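Local atomic coordinates of 3-hexulose-6-phosphate synthase (Mycobacterium gastri, PDB entry 3AJX), a protein that belongs to the orotidine 5'-phosphate decarboxylase / HUMPS family of TIM barrels and works as an enzyme, with a magnesium ion bound in the model. Residues 1-6 / 24-29; 42-47 / 74-79; 62-67 / 89-94; 108-113 / 131-136. The protein carries 1 engineered substitution. All blocks are in the same frame, centred on the assembly; numbering follows the deposited sequence.

All four contacts belong to one closed barrel of eight parallel strands with its surrounding helices. Contacts 1 and 4 each join neighbouring strands within a beta-alpha-beta unit, 2-7 with 28-31 and 105-109 with 130-134; their centres lie about 18 Å apart, on opposite sides of the chain's centre. Contacts 2 and 3, about 19 Å apart between centres, use the two ends of helix 66-75. Along the chain contact 1 closes first, contacts 2 and 3 interleave (42-47, 62-67, 74-79, 89-94), and contact 4 follows. Ile29 touches Val47 between contacts 1 and 2, Ile92 touches Val108 between 3 and 4. Contacts 3 and 4 both reach the second subunit, placing this side of the barrel at the dimer interface.

Contact 1 (1-6 / 24-29); sequences MKLQVA and EYVDII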
loop_
_atom_site.group_PDB
_atom_site.type_symbol
_atom_site.label_atom_id
_atom_site.label_comp_id
_atom_site.label_asym_id
_atom_site.label_seq_id
_atom_site.Cartn_x
_atom_site.Cartn_y
_atom_site.Cartn_z
ATOM N N MET A 1 -25.059 -13.922 0.515
ATOM C CA MET A 1 -24.025 -12.864 0.706
ATOM C C MET A 1 -23.399 -12.954 2.090
ATOM O O MET A 1 -24.092 -13.142 3.088
ATOM C CB MET A 1 -24.648 -11.480 0.515
ATOM C CG MET A 1 -23.669 -10.321 0.685
ATOM S SD MET A 1 -24.397 -8.733 0.237
ATOM C CE MET A 1 -25.332 -8.354 1.738
ATOM N N LYS A 2 -22.079 -12.816 2.141
ATOM C CA LYS A 2 -21.349 -12.881 3.397
ATOM C C LYS A 2 -21.113 -11.489 3.972
ATOM O O LYS A 2 -21.250 -10.483 3.274
ATOM C CB LYS A 2 -20.003 -13.569 3.179
ATOM C CG LYS A 2 -20.113 -14.985 2.656
ATOM C CD LYS A 2 -18.738 -15.583 2.435
ATOM C CE LYS A 2 -18.835 -17.008 1.912
ATOM N NZ LYS A 2 -17.485 -17.606 1.730
ATOM N N LEU A 3 -20.765 -11.442 5.255
ATOM C CA LEU A 3 -20.495 -10.181 5.927
ATOM C C LEU A 3 -19.039 -10.142 6.354
ATOM O O LEU A 3 -18.537 -11.084 6.970
ATOM C CB LEU A 3 -21.394 -10.017 7.156
ATOM C CG LEU A 3 -21.182 -8.744 7.986
ATOM C CD1 LEU A 3 -21.504 -7.509 7.151
ATOM C CD2 LEU A 3 -22.075 -8.798 9.217
ATOM N N GLN A 4 -18.368 -9.044 6.023
ATOM C CA GLN A 4 -16.963 -8.859 6.360
ATOM C C GLN A 4 -16.759 -7.618 7.224
ATOM O O GLN A 4 -17.272 -6.542 6.905
ATOM C CB GLN A 4 -16.138 -8.732 5.066
ATOM C CG GLN A 4 -14.713 -8.196 5.243
ATOM C CD GLN A 4 -13.906 -8.259 3.956
ATOM O OE1 GLN A 4 -12.914 -7.548 3.796
ATOM N NE2 GLN A 4 -14.321 -9.124 3.039
ATOM N N VAL A 5 -16.020 -7.764 8.321
ATOM C CA VAL A 5 -15.734 -6.617 9.177
ATOM C C VAL A 5 -14.347 -6.074 8.839
ATOM O O VAL A 5 -13.359 -6.808 8.848
ATOM C CB VAL A 5 -15.793 -6.979 10.691
ATOM C CG1 VAL A 5 -14.845 -8.126 11.010
ATOM C CG2 VAL A 5 -15.434 -5.751 11.524
ATOM N N ALA A 6 -14.286 -4.790 8.507
ATOM C CA ALA A 6 -13.014 -4.158 8.178
ATOM C C ALA A 6 -12.455 -3.520 9.440
ATOM O O ALA A 6 -12.909 -2.450 9.858
ATOM C CB ALA A 6 -13.213 -3.102 7.093
ATOM N N GLU A 24 -18.658 -13.848 15.871
ATOM C CA GLU A 24 -19.823 -14.710 15.701
ATOM C C GLU A 24 -20.824 -14.223 14.658
ATOM O O GLU A 24 -21.636 -15.005 14.164
ATOM C CB GLU A 24 -20.534 -14.887 17.047
ATOM C CG GLU A 24 -20.952 -13.579 17.697
ATOM C CD GLU A 24 -21.419 -13.761 19.130
ATOM O OE1 GLU A 24 -22.466 -14.412 19.340
ATOM O OE2 GLU A 24 -20.732 -13.254 20.046
ATOM N N TYR A 25 -20.765 -12.940 14.315
ATOM C CA TYR A 25 -21.697 -12.373 13.347
ATOM C C TYR A 25 -21.123 -12.168 11.950
ATOM O O TYR A 25 -21.844 -11.769 11.034
ATOM C CB TYR A 25 -22.232 -11.035 13.862
ATOM C CG TYR A 25 -22.827 -11.117 15.246
ATOM C CD1 TYR A 25 -22.192 -10.523 16.335
ATOM C CD2 TYR A 25 -24.014 -11.810 15.470
ATOM C CE1 TYR A 25 -22.725 -10.620 17.616
ATOM C CE2 TYR A 25 -24.556 -11.913 16.745
ATOM C CZ TYR A 25 -23.907 -11.317 17.812
ATOM O OH TYR A 25 -24.437 -11.429 19.075
ATOM N N VAL A 26 -19.835 -12.441 11.780
ATOM C CA VAL A 26 -19.200 -12.244 10.478
ATOM C C VAL A 26 -18.569 -13.501 9.902
ATOM O O VAL A 26 -18.229 -14.438 10.627
ATOM C CB VAL A 26 -18.105 -11.159 10.549
ATOM C CG1 VAL A 26 -18.689 -9.865 11.090
ATOM C CG2 VAL A 26 -16.955 -11.639 11.420
ATOM N N ASP A 27 -18.407 -13.501 8.582
ATOM C CA ASP A 27 -17.807 -14.620 7.865
ATOM C C ASP A 27 -16.329 -14.347 7.625
ATOM O O ASP A 27 -15.502 -15.260 7.636
ATOM C CB ASP A 27 -18.497 -14.797 6.514
ATOM C CG ASP A 27 -19.985 -14.999 6.646
ATOM O OD1 ASP A 27 -20.393 -16.098 7.072
ATOM O OD2 ASP A 27 -20.743 -14.058 6.335
ATOM N N ILE A 28 -16.008 -13.074 7.419
ATOM C CA ILE A 28 -14.644 -12.661 7.132
ATOM C C ILE A 28 -14.184 -11.567 8.078
ATOM O O ILE A 28 -14.915 -10.610 8.334
ATOM C CB ILE A 28 -14.546 -12.134 5.677
ATOM C CG1 ILE A 28 -14.978 -13.234 4.706
ATOM C CG2 ILE A 28 -13.126 -11.660 5.370
ATOM C CD1 ILE A 28 -15.065 -12.773 3.272
ATOM N N ILE A 29 -12.976 -11.728 8.611
ATOM C CA ILE A 29 -12.388 -10.731 9.498
ATOM C C ILE A 29 -11.230 -10.093 8.742
ATOM O O ILE A 29 -10.236 -10.754 8.434
ATOM C CB ILE A 29 -11.833 -11.360 10.788
ATOM C CG1 ILE A 29 -12.974 -11.990 11.586
ATOM C CG2 ILE A 29 -11.144 -10.293 11.630
ATOM C CD1 ILE A 29 -12.502 -12.810 12.769
#
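Backbone hydrogen bonds join Leu3 and Val5 to Asp27 and Ile28, where strands 2-7 and 28-31 come together side by side in parallel. Leu3 O takes two donors, Asp27 N at 2.9 Å and Ile28 N at 3.2 Å; the first lies in the carbonyl plane, the second is tilted from it. One step further, Val5 N gives to Ile28 O at 3.1 Å, and the same oxygen meets the CA-H of Gln4.

A side chain supplies the remaining bond. Leu3 N points at Asp27 OD2, 2.8 Å away and nearly straight at 165°, and meets the carboxylate on its anti lone pair. With CG anti to its carbonyl carbon (chi1 -57°), Asp27 turns its carboxylate back toward Lys2 and Leu3, and OD2 also packs 3.3 Å from Lys2 CB. Arg203 makes a salt bridge to this oxygen.

Apolar contacts fall on both faces of the pair. On one, Val26 CG1 sits between Leu3 CD2, at 4.0 Å, and Val5 CB, while Val5 CG1 lies over the backbone of Ile29. On the other, the extended chain of Gln4 runs across Ile28, CB against CB at 3.8 Å. Phe57 of strand 55-62 packs on both residues of this second face.

Asp27 therefore works where the regular strand pairing has not yet begun: its carboxylate accepts the N-H of Leu3, and the positive charge of Arg203, from helix 195-204, would be expected to favour the ionised form.

Contact 2 (42-47 / 74-79); sequences SVITAV and FKAGAD
Chi1 of -52° sets Thr45 OG1 anti to its own carbonyl carbon, and this turns the hydroxyl outward from helix 42-50 onto Ala76 O. One residue earlier, Ile44 sets CG1 anti to its carbonyl carbon, which leaves CG2 anti to the backbone N; CG2 is the branch that meets residues 76-78, just after helix 66-75.

The hydroxyl donates to Ala76 O at 2.7 Å. It arrives in the carbonyl plane on a lone pair, with a C=O...donor angle of 128°, and OG1 also lies 3.7 Å from Ala76 CB.

Ile44 CG2 covers the next peptides: it comes within 3.5 Å of Ala78 N and also touches Ala76 O and the Ala78 methyl group. Further inward, Val56 and Ala58 of strand 55-62 continue the apolar layer beneath Ile44.

Between the two alanines, Gly77 leaves helical geometry with a positive phi of 119°, and two bonds return to the last turn in a Schellman motif. One of them is Gly77 N to Phe74 O, 3.0 Å long. The reversal turns the Ala76 carbonyl to face helix 42-50, with the Gly77 CA close to that of Thr45.

The Thr45 bond thus satisfies Ala76 O at the more exposed edge while Ile44 CG2 packs on the buried side, joining the end of helix 66-75 to the side of helix 42-50.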
loop_
_atom_site.group_PDB
_atom_site.type_symbol
_atom_site.label_atom_id
_atom_site.label_comp_id
_atom_site.label_asym_id
_atom_site.label_seq_id
_atom_site.Cartn_x
_atom_site.Cartn_y
_atom_site.Cartn_z
ATOM N N SER A 42 2.376 -9.685 12.342
ATOM C CA SER A 42 1.977 -10.369 13.571
ATOM C C SER A 42 0.507 -10.172 13.938
ATOM O O SER A 42 -0.075 -11.014 14.618
ATOM C CB SER A 42 2.866 -9.941 14.749
ATOM O OG SER A 42 2.769 -8.553 15.003
ATOM N N VAL A 43 -0.107 -9.077 13.494
ATOM C CA VAL A 43 -1.513 -8.872 13.825
ATOM C C VAL A 43 -2.372 -9.905 13.091
ATOM O O VAL A 43 -3.399 -10.352 13.604
ATOM C CB VAL A 43 -1.989 -7.430 13.491
ATOM C CG1 VAL A 43 -1.915 -7.171 11.997
ATOM C CG2 VAL A 43 -3.406 -7.221 14.013
ATOM N N ILE A 44 -1.941 -10.288 11.891
ATOM C CA ILE A 44 -2.650 -11.285 11.096
ATOM C C ILE A 44 -2.587 -12.629 11.816
ATOM O O ILE A 44 -3.591 -13.326 11.962
ATOM C CB ILE A 44 -1.997 -11.468 9.704
ATOM C CG1 ILE A 44 -2.128 -10.183 8.889
ATOM C CG2 ILE A 44 -2.649 -12.640 8.963
ATOM C CD1 ILE A 44 -1.326 -10.213 7.600
ATOM N N THR A 45 -1.389 -12.982 12.263
ATOM C CA THR A 45 -1.169 -14.243 12.952
ATOM C C THR A 45 -1.970 -14.333 14.242
ATOM O O THR A 45 -2.558 -15.370 14.545
ATOM C CB THR A 45 0.320 -14.424 13.269
ATOM O OG1 THR A 45 1.081 -14.240 12.068
ATOM C CG2 THR A 45 0.583 -15.818 13.822
ATOM N N ALA A 46 -2.000 -13.237 14.990
ATOM C CA ALA A 46 -2.728 -13.198 16.256
ATOM C C ALA A 46 -4.230 -13.382 16.065
ATOM O O ALA A 46 -4.873 -14.126 16.804
ATOM C CB ALA A 46 -2.450 -11.882 16.970
ATOM N N VAL A 47 -4.790 -12.701 15.071
ATOM C CA VAL A 47 -6.218 -12.797 14.810
ATOM C C VAL A 47 -6.618 -14.178 14.301
ATOM O O VAL A 47 -7.654 -14.713 14.701
ATOM C CB VAL A 47 -6.671 -11.725 13.796
ATOM C CG1 VAL A 47 -8.138 -11.931 13.430
ATOM C CG2 VAL A 47 -6.472 -10.342 14.394
ATOM N N PHE A 74 0.154 -14.704 3.482
ATOM C CA PHE A 74 -0.446 -16.035 3.548
ATOM C C PHE A 74 0.254 -16.868 4.616
ATOM O O PHE A 74 -0.395 -17.549 5.413
ATOM C CB PHE A 74 -0.329 -16.747 2.194
ATOM C CG PHE A 74 -1.284 -16.238 1.146
ATOM C CD1 PHE A 74 -0.876 -16.123 -0.180
ATOM C CD2 PHE A 74 -2.592 -15.898 1.475
ATOM C CE1 PHE A 74 -1.754 -15.678 -1.162
ATOM C CE2 PHE A 74 -3.482 -15.451 0.494
ATOM C CZ PHE A 74 -3.061 -15.342 -0.826
ATOM N N LYS A 75 1.581 -16.808 4.632
ATOM C CA LYS A 75 2.357 -17.567 5.602
ATOM C C LYS A 75 2.095 -17.093 7.024
ATOM O O LYS A 75 2.227 -17.864 7.977
ATOM C CB LYS A 75 3.849 -17.472 5.272
ATOM C CG LYS A 75 4.234 -18.309 4.057
ATOM C CD LYS A 75 5.727 -18.293 3.780
ATOM C CE LYS A 75 6.071 -19.308 2.694
ATOM N NZ LYS A 75 7.541 -19.471 2.512
ATOM N N ALA A 76 1.706 -15.828 7.160
ATOM C CA ALA A 76 1.415 -15.254 8.468
ATOM C C ALA A 76 0.019 -15.645 8.954
ATOM O O ALA A 76 -0.364 -15.316 10.076
ATOM C CB ALA A 76 1.545 -13.733 8.416
ATOM N N GLY A 77 -0.745 -16.330 8.104
ATOM C CA GLY A 77 -2.073 -16.768 8.504
ATOM C C GLY A 77 -3.254 -16.238 7.714
ATOM O O GLY A 77 -4.396 -16.627 7.968
ATOM N N ALA A 78 -3.003 -15.350 6.761
ATOM C CA ALA A 78 -4.093 -14.808 5.964
ATOM C C ALA A 78 -4.652 -15.867 5.021
ATOM O O ALA A 78 -3.918 -16.718 4.519
ATOM C CB ALA A 78 -3.610 -13.605 5.161
ATOM N N ASP A 79 -5.962 -15.809 4.796
ATOM C CA ASP A 79 -6.634 -16.727 3.888
ATOM C C ASP A 79 -6.854 -15.994 2.573
ATOM O O ASP A 79 -6.933 -16.605 1.510
ATOM C CB ASP A 79 -7.981 -17.156 4.465
ATOM C CG ASP A 79 -7.832 -17.960 5.739
ATOM O OD1 ASP A 79 -8.301 -17.488 6.798
ATOM O OD2 ASP A 79 -7.237 -19.059 5.670
#

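Contact 3 (62-67 / 89-94); sequences TMDAGE and DSTIAG
Gly66 and Thr91 bring their backbones within 4.4 Å, CA to CA, and Glu67 and Gly94 come closer still at 4.1 Å. Segment 62-67 runs from the end of strand 55-62, with Ala65 at the N-cap position, into the opening of helix 66-75; segment 89-94 is helical throughout. No direct hydrogen bond crosses between them. Instead, Gly66 CA directs a C-H at Thr91 O, 3.3 Å away and almost straight at 174°, and Glu67 CA makes a more bent approach to Gly94 O. Residues 66 and 94 are both glycines, with no side chain between the backbones where they are nearest.

Thr91 carries most of the side-chain contact. With CG2 anti to the backbone N, its methyl group lies 3.6 Å from Gly66 N and 3.9 Å from Asp64 CA, packing against the backbone from Asp64 to Gly66. Its hydroxyl faces a water that donates both to Thr91 OG1, at 2.7 Å, and to Met63 O, at 2.6 Å. Glu67 lays its CB alongside Gly94 O at 3.4 Å.

The starts of helices 66-75 and 89-102 meet at the dimer interface: Asp138 of the second subunit accepts hydrogen bonds through OD2 from both Thr91 OG1 and Gly66 N, while the Asp64 carboxylate takes the backbone N-H groups of Leu137 and Asp138 of that subunit. Within its own subunit, the contact is set against helix 116-125 and strand 80-84, Ile92 facing both and Met63 packing on Leu84.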
loop_
_atom_site.group_PDB
_atom_site.type_symbol
_atom_site.label_atom_id
_atom_site.label_comp_id
_atom_site.label_asym_id
_atom_site.label_seq_id
_atom_site.Cartn_x
_atom_site.Cartn_y
_atom_site.Cartn_z
ATOM N N THR A 62 -1.314 -4.471 -1.978
ATOM C CA THR A 62 -0.039 -4.599 -2.670
ATOM C C THR A 62 0.008 -3.845 -3.996
ATOM O O THR A 62 -0.917 -3.924 -4.805
ATOM C CB THR A 62 0.273 -6.073 -2.916
ATOM O OG1 THR A 62 0.319 -6.749 -1.655
ATOM C CG2 THR A 62 1.610 -6.233 -3.634
ATOM N N MET A 63 1.100 -3.120 -4.215
ATOM C CA MET A 63 1.266 -2.352 -5.442
ATOM C C MET A 63 2.439 -2.873 -6.269
ATOM O O MET A 63 2.520 -2.622 -7.469
ATOM C CB MET A 63 1.485 -0.879 -5.104
ATOM C CG MET A 63 1.568 0.047 -6.306
ATOM S SD MET A 63 0.052 0.080 -7.287
ATOM C CE MET A 63 0.691 0.703 -8.845
ATOM N N ASP A 64 3.347 -3.592 -5.618
ATOM C CA ASP A 64 4.515 -4.141 -6.300
ATOM C C ASP A 64 5.017 -5.359 -5.532
ATOM O O ASP A 64 4.713 -5.511 -4.350
ATOM C CB ASP A 64 5.603 -3.070 -6.400
ATOM C CG ASP A 64 6.821 -3.540 -7.172
ATOM O OD1 ASP A 64 6.650 -4.226 -8.205
ATOM O OD2 ASP A 64 7.948 -3.215 -6.746
ATOM N N ALA A 65 5.786 -6.217 -6.202
ATOM C CA ALA A 65 6.294 -7.446 -5.588
ATOM C C ALA A 65 5.067 -8.236 -5.129
ATOM O O ALA A 65 4.922 -8.577 -3.954
ATOM C CB ALA A 65 7.198 -7.123 -4.400
ATOM N N GLY A 66 4.180 -8.505 -6.081
ATOM C CA GLY A 66 2.951 -9.213 -5.782
ATOM C C GLY A 66 3.110 -10.575 -5.142
ATOM O O GLY A 66 2.442 -10.885 -4.153
ATOM N N GLU A 67 3.987 -11.399 -5.702
ATOM C CA GLU A 67 4.186 -12.734 -5.156
ATOM C C GLU A 67 4.747 -12.674 -3.740
ATOM O O GLU A 67 4.289 -13.400 -2.858
ATOM C CB GLU A 67 5.123 -13.533 -6.056
ATOM C CG GLU A 67 5.214 -15.002 -5.696
ATOM C CD GLU A 67 6.173 -15.741 -6.595
ATOM O OE1 GLU A 67 7.357 -15.343 -6.638
ATOM O OE2 GLU A 67 5.746 -16.701 -7.264
ATOM N N ASP A 89 -0.181 -5.942 -14.218
ATOM C CA ASP A 89 -0.780 -7.266 -14.341
ATOM C C ASP A 89 0.164 -8.329 -13.783
ATOM O O ASP A 89 -0.280 -9.293 -13.162
ATOM C CB ASP A 89 -1.089 -7.591 -15.807
ATOM C CG ASP A 89 -2.296 -6.842 -16.338
ATOM O OD1 ASP A 89 -2.931 -6.089 -15.572
ATOM O OD2 ASP A 89 -2.611 -7.017 -17.535
ATOM N N SER A 90 1.466 -8.155 -14.003
ATOM C CA SER A 90 2.448 -9.125 -13.528
ATOM C C SER A 90 2.473 -9.202 -12.004
ATOM O O SER A 90 2.787 -10.246 -11.434
ATOM C CB SER A 90 3.845 -8.783 -14.061
ATOM O OG SER A 90 4.323 -7.563 -13.527
ATOM N N THR A 91 2.132 -8.098 -11.346
ATOM C CA THR A 91 2.101 -8.056 -9.889
ATOM C C THR A 91 0.909 -8.870 -9.391
ATOM O O THR A 91 1.017 -9.650 -8.441
ATOM C CB THR A 91 1.990 -6.600 -9.399
ATOM O OG1 THR A 91 3.178 -5.890 -9.770
ATOM C CG2 THR A 91 1.816 -6.545 -7.881
ATOM N N ILE A 92 -0.235 -8.688 -10.041
ATOM C CA ILE A 92 -1.423 -9.429 -9.666
ATOM C C ILE A 92 -1.184 -10.904 -9.971
ATOM O O ILE A 92 -1.550 -11.775 -9.183
ATOM C CB ILE A 92 -2.658 -8.916 -10.434
ATOM C CG1 ILE A 92 -2.959 -7.481 -9.987
ATOM C CG2 ILE A 92 -3.849 -9.831 -10.181
ATOM C CD1 ILE A 92 -4.066 -6.788 -10.761
ATOM N N ALA A 93 -0.554 -11.178 -11.109
ATOM C CA ALA A 93 -0.262 -12.554 -11.498
ATOM C C ALA A 93 0.625 -13.231 -10.454
ATOM O O ALA A 93 0.438 -14.403 -10.141
ATOM C CB ALA A 93 0.422 -12.580 -12.861
ATOM N N GLY A 94 1.591 -12.484 -9.924
ATOM C CA GLY A 94 2.492 -13.023 -8.923
ATOM C C GLY A 94 1.757 -13.366 -7.642
ATOM O O GLY A 94 2.017 -14.399 -7.024
HETATM O O HOH W 1 2.880 -3.192 -10.018
#

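Contact 4 (108-113 / 131-136); sequences VDLIGI and VEMHAG
Val108 pairs with Val131 in the parallel register of the two strands, and its carbonyl O receives Glu132 N at 2.9 Å. Their side chains share a face, CB of Val108 lying 4.3 Å from CG1 of Val131.

Asp109, on the other face, is the polar centre. With CG anti to the backbone N (chi1 -170°), its carboxylate reaches His134, and OD2 accepts from ND1 at 3.0 Å on the syn lone pair, in the plane of the imidazole; a weak bond from ND1 also reaches OD1. Carboxylate and ring are nearly coplanar, 25° apart. A water donates to Asp109 OD2 and to Glu132 OE2, and probably eases the closeness of these like charges, which share no direct bond.

These residues stand at the C-terminal ends of the strands, the end where TIM barrels carry their active sites. A magnesium ion, with Glu30 and Asp59 at its site, lies about 4 Å from the Glu132 side chain.

Leu110 N continues the ladder to Glu132 O, and CD1 packs 3.8 Å from both Val131 CB and Met133 CE, towards helix 116-125.

Ile111 N returns to Asp109 OD1, 2.9 Å away; this Asx turn gives OD1 a backbone donor, which would limit rotation of the carboxylate. Ile111 CD1 makes a CH-pi contact over one face of the His134 ring, toward the rim, and meets Gly136 CA. At Gly112, within a type II turn, the N-H reaches His134 O through a second water.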
loop_
_atom_site.group_PDB
_atom_site.type_symbol
_atom_site.label_atom_id
_atom_site.label_comp_id
_atom_site.label_asym_id
_atom_site.label_seq_id
_atom_site.Cartn_x
_atom_site.Cartn_y
_atom_site.Cartn_z
ATOM N N VAL A 108 -8.726 -8.481 -5.587
ATOM C CA VAL A 108 -8.178 -7.269 -6.173
ATOM C C VAL A 108 -9.037 -6.090 -5.730
ATOM O O VAL A 108 -10.238 -6.052 -5.989
ATOM C CB VAL A 108 -8.135 -7.363 -7.714
ATOM C CG1 VAL A 108 -7.673 -6.036 -8.304
ATOM C CG2 VAL A 108 -7.185 -8.484 -8.133
ATOM N N ASP A 109 -8.409 -5.149 -5.030
ATOM C CA ASP A 109 -9.088 -3.961 -4.525
ATOM C C ASP A 109 -9.102 -2.917 -5.636
ATOM O O ASP A 109 -8.053 -2.404 -6.029
ATOM C CB ASP A 109 -8.337 -3.422 -3.302
ATOM C CG ASP A 109 -9.102 -2.338 -2.582
ATOM O OD1 ASP A 109 -9.930 -1.669 -3.228
ATOM O OD2 ASP A 109 -8.866 -2.145 -1.371
ATOM N N LEU A 110 -10.291 -2.602 -6.143
ATOM C CA LEU A 110 -10.410 -1.643 -7.234
ATOM C C LEU A 110 -10.520 -0.189 -6.784
ATOM O O LEU A 110 -10.932 0.679 -7.556
ATOM C CB LEU A 110 -11.603 -2.024 -8.123
ATOM C CG LEU A 110 -11.478 -3.415 -8.766
ATOM C CD1 LEU A 110 -12.741 -3.759 -9.540
ATOM C CD2 LEU A 110 -10.263 -3.453 -9.695
ATOM N N ILE A 111 -10.136 0.079 -5.540
ATOM C CA ILE A 111 -10.181 1.438 -5.015
ATOM C C ILE A 111 -9.409 2.387 -5.940
ATOM O O ILE A 111 -8.323 2.059 -6.425
ATOM C CB ILE A 111 -9.574 1.492 -3.585
ATOM C CG1 ILE A 111 -9.702 2.903 -3.007
ATOM C CG2 ILE A 111 -8.117 1.063 -3.619
ATOM C CD1 ILE A 111 -9.344 2.993 -1.531
ATOM N N GLY A 112 -9.987 3.554 -6.201
ATOM C CA GLY A 112 -9.337 4.531 -7.055
ATOM C C GLY A 112 -9.401 4.270 -8.551
ATOM O O GLY A 112 -8.941 5.098 -9.342
ATOM N N ILE A 113 -9.951 3.126 -8.950
ATOM C CA ILE A 113 -10.058 2.791 -10.365
ATOM C C ILE A 113 -11.257 3.500 -10.985
ATOM O O ILE A 113 -12.368 3.423 -10.466
ATOM C CB ILE A 113 -10.214 1.266 -10.567
ATOM C CG1 ILE A 113 -8.964 0.542 -10.054
ATOM C CG2 ILE A 113 -10.442 0.956 -12.042
ATOM C CD1 ILE A 113 -7.714 0.815 -10.860
ATOM N N VAL A 131 -13.315 -9.309 -6.724
ATOM C CA VAL A 131 -12.795 -7.955 -6.711
ATOM C C VAL A 131 -13.588 -7.163 -5.697
ATOM O O VAL A 131 -14.730 -7.503 -5.389
ATOM C CB VAL A 131 -12.923 -7.285 -8.101
ATOM C CG1 VAL A 131 -12.090 -8.046 -9.124
ATOM C CG2 VAL A 131 -14.378 -7.242 -8.530
ATOM N N GLU A 132 -12.976 -6.116 -5.163
ATOM C CA GLU A 132 -13.656 -5.286 -4.190
ATOM C C GLU A 132 -14.014 -3.950 -4.814
ATOM O O GLU A 132 -13.134 -3.191 -5.225
ATOM C CB GLU A 132 -12.773 -5.077 -2.953
ATOM C CG GLU A 132 -13.464 -4.309 -1.830
ATOM C CD GLU A 132 -12.646 -4.251 -0.551
ATOM O OE1 GLU A 132 -12.445 -5.309 0.085
ATOM O OE2 GLU A 132 -12.198 -3.145 -0.182
ATOM N N MET A 133 -15.315 -3.696 -4.934
ATOM C CA MET A 133 -15.805 -2.430 -5.470
ATOM C C MET A 133 -15.707 -1.573 -4.223
ATOM O O MET A 133 -16.610 -1.530 -3.388
ATOM C CB MET A 133 -17.242 -2.570 -5.951
ATOM C CG MET A 133 -17.361 -3.424 -7.212
ATOM S SD MET A 133 -16.302 -2.781 -8.528
ATOM C CE MET A 133 -16.536 -4.016 -9.823
ATOM N N HIS A 134 -14.566 -0.907 -4.115
ATOM C CA HIS A 134 -14.216 -0.127 -2.941
ATOM C C HIS A 134 -14.101 1.387 -3.100
ATOM O O HIS A 134 -13.494 1.885 -4.050
ATOM C CB HIS A 134 -12.885 -0.688 -2.429
ATOM C CG HIS A 134 -12.466 -0.177 -1.089
ATOM N ND1 HIS A 134 -11.220 -0.441 -0.559
ATOM C CD2 HIS A 134 -13.122 0.558 -0.162
ATOM C CE1 HIS A 134 -11.130 0.114 0.636
ATOM N NE2 HIS A 134 -12.270 0.724 0.902
ATOM N N ALA A 135 -14.698 2.110 -2.160
ATOM C CA ALA A 135 -14.617 3.567 -2.128
ATOM C C ALA A 135 -13.968 3.836 -0.772
ATOM O O ALA A 135 -14.541 3.521 0.268
ATOM C CB ALA A 135 -16.007 4.194 -2.188
ATOM N N GLY A 136 -12.759 4.385 -0.788
ATOM C CA GLY A 136 -12.049 4.655 0.450
ATOM C C GLY A 136 -12.671 5.730 1.319
ATOM O O GLY A 136 -13.643 6.378 0.933
HETATM O O HOH W 2 -9.957 -3.648 1.056
HETATM O O HOH W 3 -12.885 4.009 -5.664
#